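Local coordinates for YjbQ family protein (PDB 2P6H) that is of unknown function but belongs to the YjbQ (UPF0047) family and assembles as a three-chain oligomer, at residues I99-G103 against G104-L108; P55-M58 against E59-E63. All coordinates share one frame; numbering follows the deposited sequence.

Overall arrangement
Contacts 1 and 2 are both local, each formed within one continuous piece of chain, and together they sample the two kinds of secondary structure in this small alpha/beta protein. Contact 2 (P55-M58 against E59-E63) comes first in sequence and forms the opening turns of helix 55-69; contact 1 (I99-G103 against G104-L108) is a hairpin at the edge, within this chain, of the five-stranded antiparallel sheet. Their centres are about 27 Å apart and their nearest atoms about 14 Å, so they do not touch. Both, however, face a neighbouring subunit of the three-chain assembly. A bound sulfate, probably from the crystallisation liquor, lies about 6 Å from the V62 side chain in contact 2.

Contact 1 (I99-G103 against G104-L108); sequences IPVVG and GRLSL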
ATOM      1  N   ILE A  99      -4.417   0.378  10.596  1.00 26.64           N
ATOM      2  CA  ILE A  99      -5.502  -0.499  11.063  1.00 26.97           C
ATOM      3  C   ILE A  99      -6.352   0.200  12.112  1.00 26.33           C
ATOM      4  O   ILE A  99      -5.907   0.508  13.210  1.00 26.25           O
ATOM      5  CB  ILE A  99      -4.913  -1.768  11.693  1.00 27.07           C
ATOM      6  CG1 ILE A  99      -3.923  -2.417  10.731  1.00 27.36           C
ATOM      7  CG2 ILE A  99      -6.048  -2.783  11.958  1.00 27.61           C
ATOM      8  CD1 ILE A  99      -3.175  -3.592  11.361  1.00 28.27           C
ATOM      9  N   PRO A 100      -7.631   0.450  11.803  1.00 27.24           N
ATOM     10  CA  PRO A 100      -8.528   1.099  12.764  1.00 26.93           C
ATOM     11  C   PRO A 100      -8.727   0.279  14.039  1.00 27.40           C
ATOM     12  O   PRO A 100      -8.671  -0.957  14.026  1.00 23.46           O
ATOM     13  CB  PRO A 100      -9.830   1.245  11.976  1.00 27.89           C
ATOM     14  CG  PRO A 100      -9.491   1.225  10.510  1.00 29.75           C
ATOM     15  CD  PRO A 100      -8.288   0.308  10.494  1.00 25.94           C
ATOM     16  N   VAL A 101      -8.927   0.983  15.144  1.00 26.34           N
ATOM     17  CA  VAL A 101      -9.199   0.353  16.432  1.00 27.22           C
ATOM     18  C   VAL A 101     -10.533   0.985  16.793  1.00 28.57           C
ATOM     19  O   VAL A 101     -10.637   2.211  16.952  1.00 26.87           O
ATOM     20  CB  VAL A 101      -8.131   0.704  17.491  1.00 26.90           C
ATOM     21  CG1 VAL A 101      -8.537   0.139  18.860  1.00 26.61           C
ATOM     22  CG2 VAL A 101      -6.787   0.118  17.073  1.00 27.84           C
ATOM     23  N   VAL A 102     -11.564   0.155  16.872  1.00 28.71           N
ATOM     24  CA  VAL A 102     -12.905   0.659  17.167  1.00 29.00           C
ATOM     25  C   VAL A 102     -13.506  -0.080  18.347  1.00 29.69           C
ATOM     26  O   VAL A 102     -13.653  -1.295  18.343  1.00 28.95           O
ATOM     27  CB  VAL A 102     -13.811   0.453  15.948  1.00 29.61           C
ATOM     28  CG1 VAL A 102     -15.114   1.230  16.126  1.00 30.16           C
ATOM     29  CG2 VAL A 102     -13.112   0.936  14.690  1.00 29.81           C
ATOM     30  N   GLY A 103     -13.876   0.668  19.382  1.00 29.56           N
ATOM     31  CA  GLY A 103     -14.471   0.055  20.554  1.00 30.31           C
ATOM     32  C   GLY A 103     -13.550  -1.000  21.136  1.00 30.15           C
ATOM     33  O   GLY A 103     -13.993  -2.070  21.554  1.00 32.49           O
ATOM     34  N   GLY A 104     -12.259  -0.700  21.147  1.00 29.26           N
ATOM     35  CA  GLY A 104     -11.289  -1.625  21.695  1.00 29.65           C
ATOM     36  C   GLY A 104     -10.945  -2.776  20.756  1.00 28.79           C
ATOM     37  O   GLY A 104     -10.050  -3.561  21.054  1.00 28.61           O
ATOM     38  N   ARG A 105     -11.643  -2.887  19.628  1.00 28.36           N
ATOM     39  CA  ARG A 105     -11.393  -3.978  18.686  1.00 27.81           C
ATOM     40  C   ARG A 105     -10.501  -3.595  17.509  1.00 29.48           C
ATOM     41  O   ARG A 105     -10.840  -2.704  16.714  1.00 28.07           O
ATOM     42  CB  ARG A 105     -12.715  -4.509  18.124  1.00 28.18           C
ATOM     43  CG  ARG A 105     -13.619  -5.211  19.131  1.00 28.89           C
ATOM     44  CD  ARG A 105     -14.962  -5.574  18.454  1.00 29.99           C
ATOM     45  NE  ARG A 105     -15.658  -6.590  19.226  1.00 31.99           N
ATOM     46  CZ  ARG A 105     -16.853  -7.089  18.914  1.00 31.85           C
ATOM     47  NH1 ARG A 105     -17.507  -6.666  17.833  1.00 29.63           N
ATOM     48  NH2 ARG A 105     -17.393  -8.037  19.675  1.00 32.27           N
ATOM     49  N   LEU A 106      -9.365  -4.280  17.393  1.00 29.30           N
ATOM     50  CA  LEU A 106      -8.513  -4.063  16.287  1.00 28.57           C
ATOM     51  C   LEU A 106      -9.290  -4.483  15.083  1.00 28.49           C
ATOM     52  O   LEU A 106      -9.736  -5.617  14.963  1.00 27.58           O
ATOM     53  CB  LEU A 106      -7.296  -4.961  16.468  1.00 31.25           C
ATOM     54  CG  LEU A 106      -6.257  -4.726  15.384  1.00 31.68           C
ATOM     55  CD1 LEU A 106      -5.806  -3.267  15.314  1.00 32.48           C
ATOM     56  CD2 LEU A 106      -4.992  -5.562  15.582  1.00 31.48           C
ATOM     57  N   SER A 107      -9.509  -3.557  14.163  1.00 26.11           N
ATOM     58  CA  SER A 107     -10.438  -3.803  13.055  1.00 27.95           C
ATOM     59  C   SER A 107      -9.843  -4.661  11.884  1.00 28.29           C
ATOM     60  O   SER A 107      -9.743  -4.220  10.746  1.00 28.99           O
ATOM     61  CB  SER A 107     -10.910  -2.422  12.586  1.00 29.59           C
ATOM     62  OG  SER A 107     -12.073  -2.573  11.771  1.00 36.05           O
ATOM     63  N   LEU A 108      -9.491  -5.904  12.185  1.00 26.13           N
ATOM     64  CA  LEU A 108      -9.020  -6.830  11.163  1.00 25.86           C
ATOM     65  C   LEU A 108     -10.179  -7.760  10.857  1.00 25.34           C
ATOM     66  O   LEU A 108     -11.035  -8.001  11.720  1.00 25.19           O
ATOM     67  CB  LEU A 108      -7.828  -7.652  11.664  1.00 26.23           C
ATOM     68  CG  LEU A 108      -6.507  -6.899  11.808  1.00 28.92           C
ATOM     69  CD1 LEU A 108      -5.440  -7.820  12.392  1.00 28.03           C
ATOM     70  CD2 LEU A 108      -6.079  -6.371  10.444  1.00 29.05           C
TER
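I99 and L106 make the tight end of this hairpin: methyl CG2 of I99 presses on CD1 of L106 at 3.4 Å, closer than carbon atoms usually pack. That methyl points at the returning strand because it stands anti to the backbone N of I99. It also meets CD2 of L108 at 3.9 Å, while CD1 of L106 reaches CG2 of V101, its non-hydrogen-bonded antiparallel partner, at the same 3.9 Å. CD1 of L106 thus lies between the methyls of I99 and V101, and L108 joins the cluster through I99.

Backbone bonds join the strands beside this cluster. S107 N donates to P100 O at 2.7 Å, nearly straight at 161°, and V102 and R105 form a hydrogen-bonded pair through both N-H groups, V102 N to R105 O at 3.0 Å and R105 N to V102 O at 2.9 Å.

Toward the turn the contact thins out. G103 and G104 occupy the middle of a type I' turn, both with positive phi, and a side chain on G104 would run into G103 O. The extended R105 leads its guanidinium away from the other strand on this solvent side.

In the fold, strand 105-106 borders strand 96-102 at the sheet edge within this chain. I99 and L108 pack on I114 of strand 113-118, L106 lies against L37 of strand 35-40, and S107 OG is hydrogen-bonded to Y40 OH of the second subunit.

Contact 2 (P55-M58 against E59-E63); sequences PRLM and EDIVE
E59 folds back on the preceding turn, its CB 3.2 Å from R56 O and its CG beside P55 O. With CG anti to its own carbonyl carbon (chi1 -88°) and the chain extended beyond it, E59 carries its carboxylate outward, where OE1 forms a salt bridge with K76 of the second subunit. M58 meets the next turn through its backbone: M58 O accepts a weak bond from V62 N at 3.4 Å, and CG2 of V62 lies 3.7 Å from the same oxygen. The M58 side chain, bent at its last torsion, packs on V16 of strand 15-18. L57 uses both backbone and side chain. Its O accepts from I61 N at 2.8 Å, and its CG meets CD1 of I61 at 4.2 Å.

R56 O receives D60 N at 2.9 Å, almost in line with the carbonyl, and a weak second bond from E59 N. Beside that oxygen, D60 (CG 3.5 Å from R56 O) turns its carboxylate to the second subunit, where OD1 and OD2 accept from the backbone N atoms of K76 and H77. An asparagine here would probably lose one of these two bonds, because its amide nitrogen cannot accept the N-H it would face. Just ahead, E54 pairs with R56 in a salt bridge and accepts from L57 N through OE1.

The i to i+4 pattern, its M58 to V62 bond weak, is that of an alpha-helix: these are the amino-terminal first turns of helix 55-69, begun by a proline.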
ATOM      1  N   PRO A  55      -0.440 -21.882   6.628  1.00 29.92           N
ATOM      2  CA  PRO A  55       0.906 -22.358   6.243  1.00 29.83           C
ATOM      3  C   PRO A  55       1.236 -22.517   4.760  1.00 28.68           C
ATOM      4  O   PRO A  55       2.245 -21.998   4.289  1.00 29.36           O
ATOM      5  CB  PRO A  55       1.084 -23.670   7.047  1.00 30.50           C
ATOM      6  CG  PRO A  55      -0.328 -23.982   7.555  1.00 31.97           C
ATOM      7  CD  PRO A  55      -0.929 -22.616   7.810  1.00 32.21           C
ATOM      8  N   ARG A  56       0.380 -23.197   4.018  1.00 28.86           N
ATOM      9  CA  ARG A  56       0.678 -23.393   2.611  1.00 29.60           C
ATOM     10  C   ARG A  56       0.634 -22.067   1.861  1.00 28.76           C
ATOM     11  O   ARG A  56       1.505 -21.744   1.064  1.00 29.32           O
ATOM     12  CB  ARG A  56      -0.360 -24.355   2.033  1.00 31.04           C
ATOM     13  CG  ARG A  56      -0.116 -25.799   2.472  1.00 34.97           C
ATOM     14  CD  ARG A  56      -1.402 -26.634   2.448  1.00 39.21           C
ATOM     15  NE  ARG A  56      -1.236 -27.852   3.247  1.00 42.46           N
ATOM     16  CZ  ARG A  56      -1.877 -27.904   4.429  1.00 43.51           C
ATOM     17  NH1 ARG A  56      -2.628 -26.892   4.822  1.00 42.74           N
ATOM     18  NH2 ARG A  56      -1.739 -28.981   5.207  1.00 44.71           N
ATOM     19  N   LEU A  57      -0.365 -21.234   2.145  1.00 26.22           N
ATOM     20  CA  LEU A  57      -0.457 -19.905   1.521  1.00 26.37           C
ATOM     21  C   LEU A  57       0.809 -19.094   1.774  1.00 26.26           C
ATOM     22  O   LEU A  57       1.294 -18.365   0.918  1.00 25.12           O
ATOM     23  CB  LEU A  57      -1.678 -19.148   2.080  1.00 25.67           C
ATOM     24  CG  LEU A  57      -1.802 -17.695   1.557  1.00 25.30           C
ATOM     25  CD1 LEU A  57      -1.951 -17.634   0.037  1.00 24.23           C
ATOM     26  CD2 LEU A  57      -3.007 -16.956   2.138  1.00 23.13           C
ATOM     27  N   MET A  58       1.338 -19.210   2.982  1.00 26.41           N
ATOM     28  CA  MET A  58       2.522 -18.450   3.351  1.00 27.11           C
ATOM     29  C   MET A  58       3.721 -18.894   2.526  1.00 27.01           C
ATOM     30  O   MET A  58       4.616 -18.098   2.232  1.00 26.72           O
ATOM     31  CB  MET A  58       2.772 -18.601   4.848  1.00 28.77           C
ATOM     32  CG  MET A  58       1.702 -17.884   5.666  1.00 30.09           C
ATOM     33  SD  MET A  58       1.679 -18.339   7.397  1.00 32.42           S
ATOM     34  CE  MET A  58       3.256 -17.661   7.948  1.00 31.07           C
ATOM     35  N   GLU A  59       3.734 -20.169   2.149  1.00 26.99           N
ATOM     36  CA  GLU A  59       4.771 -20.706   1.273  1.00 26.93           C
ATOM     37  C   GLU A  59       4.566 -20.125  -0.089  1.00 26.13           C
ATOM     38  O   GLU A  59       5.502 -19.737  -0.775  1.00 26.53           O
ATOM     39  CB  GLU A  59       4.699 -22.246   1.158  1.00 30.15           C
ATOM     40  CG  GLU A  59       5.495 -22.943   2.263  1.00 36.40           C
ATOM     41  CD  GLU A  59       5.524 -24.431   1.998  1.00 40.28           C
ATOM     42  OE1 GLU A  59       6.417 -24.877   1.279  1.00 43.61           O
ATOM     43  OE2 GLU A  59       4.664 -25.135   2.508  1.00 42.87           O
ATOM     44  N   ASP A  60       3.304 -20.078  -0.510  1.00 23.67           N
ATOM     45  CA  ASP A  60       2.981 -19.565  -1.839  1.00 23.82           C
ATOM     46  C   ASP A  60       3.397 -18.097  -1.997  1.00 22.63           C
ATOM     47  O   ASP A  60       3.814 -17.647  -3.039  1.00 21.75           O
ATOM     48  CB  ASP A  60       1.472 -19.663  -2.089  1.00 22.81           C
ATOM     49  CG  ASP A  60       1.017 -21.113  -2.299  1.00 24.00           C
ATOM     50  OD1 ASP A  60       1.842 -21.940  -2.687  1.00 23.45           O
ATOM     51  OD2 ASP A  60      -0.166 -21.362  -2.106  1.00 22.80           O
ATOM     52  N   ILE A  61       3.201 -17.337  -0.887  1.00 21.33           N
ATOM     53  CA  ILE A  61       3.572 -15.940  -0.956  1.00 22.10           C
ATOM     54  C   ILE A  61       5.061 -15.767  -1.231  1.00 21.94           C
ATOM     55  O   ILE A  61       5.492 -14.938  -2.021  1.00 22.64           O
ATOM     56  CB  ILE A  61       3.184 -15.328   0.374  1.00 22.39           C
ATOM     57  CG1 ILE A  61       1.646 -15.226   0.419  1.00 21.16           C
ATOM     58  CG2 ILE A  61       3.813 -13.916   0.465  1.00 20.40           C
ATOM     59  CD1 ILE A  61       1.023 -14.581   1.663  1.00 22.36           C
ATOM     60  N   VAL A  62       5.876 -16.593  -0.556  1.00 22.11           N
ATOM     61  CA  VAL A  62       7.291 -16.509  -0.827  1.00 23.33           C
ATOM     62  C   VAL A  62       7.621 -16.888  -2.261  1.00 24.28           C
ATOM     63  O   VAL A  62       8.416 -16.244  -2.935  1.00 25.19           O
ATOM     64  CB  VAL A  62       7.932 -17.514   0.078  1.00 24.13           C
ATOM     65  CG1 VAL A  62       9.325 -17.866  -0.439  1.00 25.29           C
ATOM     66  CG2 VAL A  62       8.051 -16.947   1.481  1.00 23.22           C
ATOM     67  N   GLU A  63       7.003 -17.969  -2.760  1.00 24.47           N
ATOM     68  CA  GLU A  63       7.265 -18.361  -4.136  1.00 25.67           C
ATOM     69  C   GLU A  63       6.784 -17.302  -5.135  1.00 25.76           C
ATOM     70  O   GLU A  63       7.420 -17.055  -6.154  1.00 24.98           O
ATOM     71  CB  GLU A  63       6.587 -19.701  -4.413  1.00 28.68           C
ATOM     72  CG  GLU A  63       6.749 -20.155  -5.868  1.00 34.05           C
ATOM     73  CD  GLU A  63       8.206 -20.439  -6.206  1.00 37.15           C
ATOM     74  OE1 GLU A  63       9.015 -20.635  -5.283  1.00 35.18           O
ATOM     75  OE2 GLU A  63       8.519 -20.484  -7.393  1.00 40.94           O
TER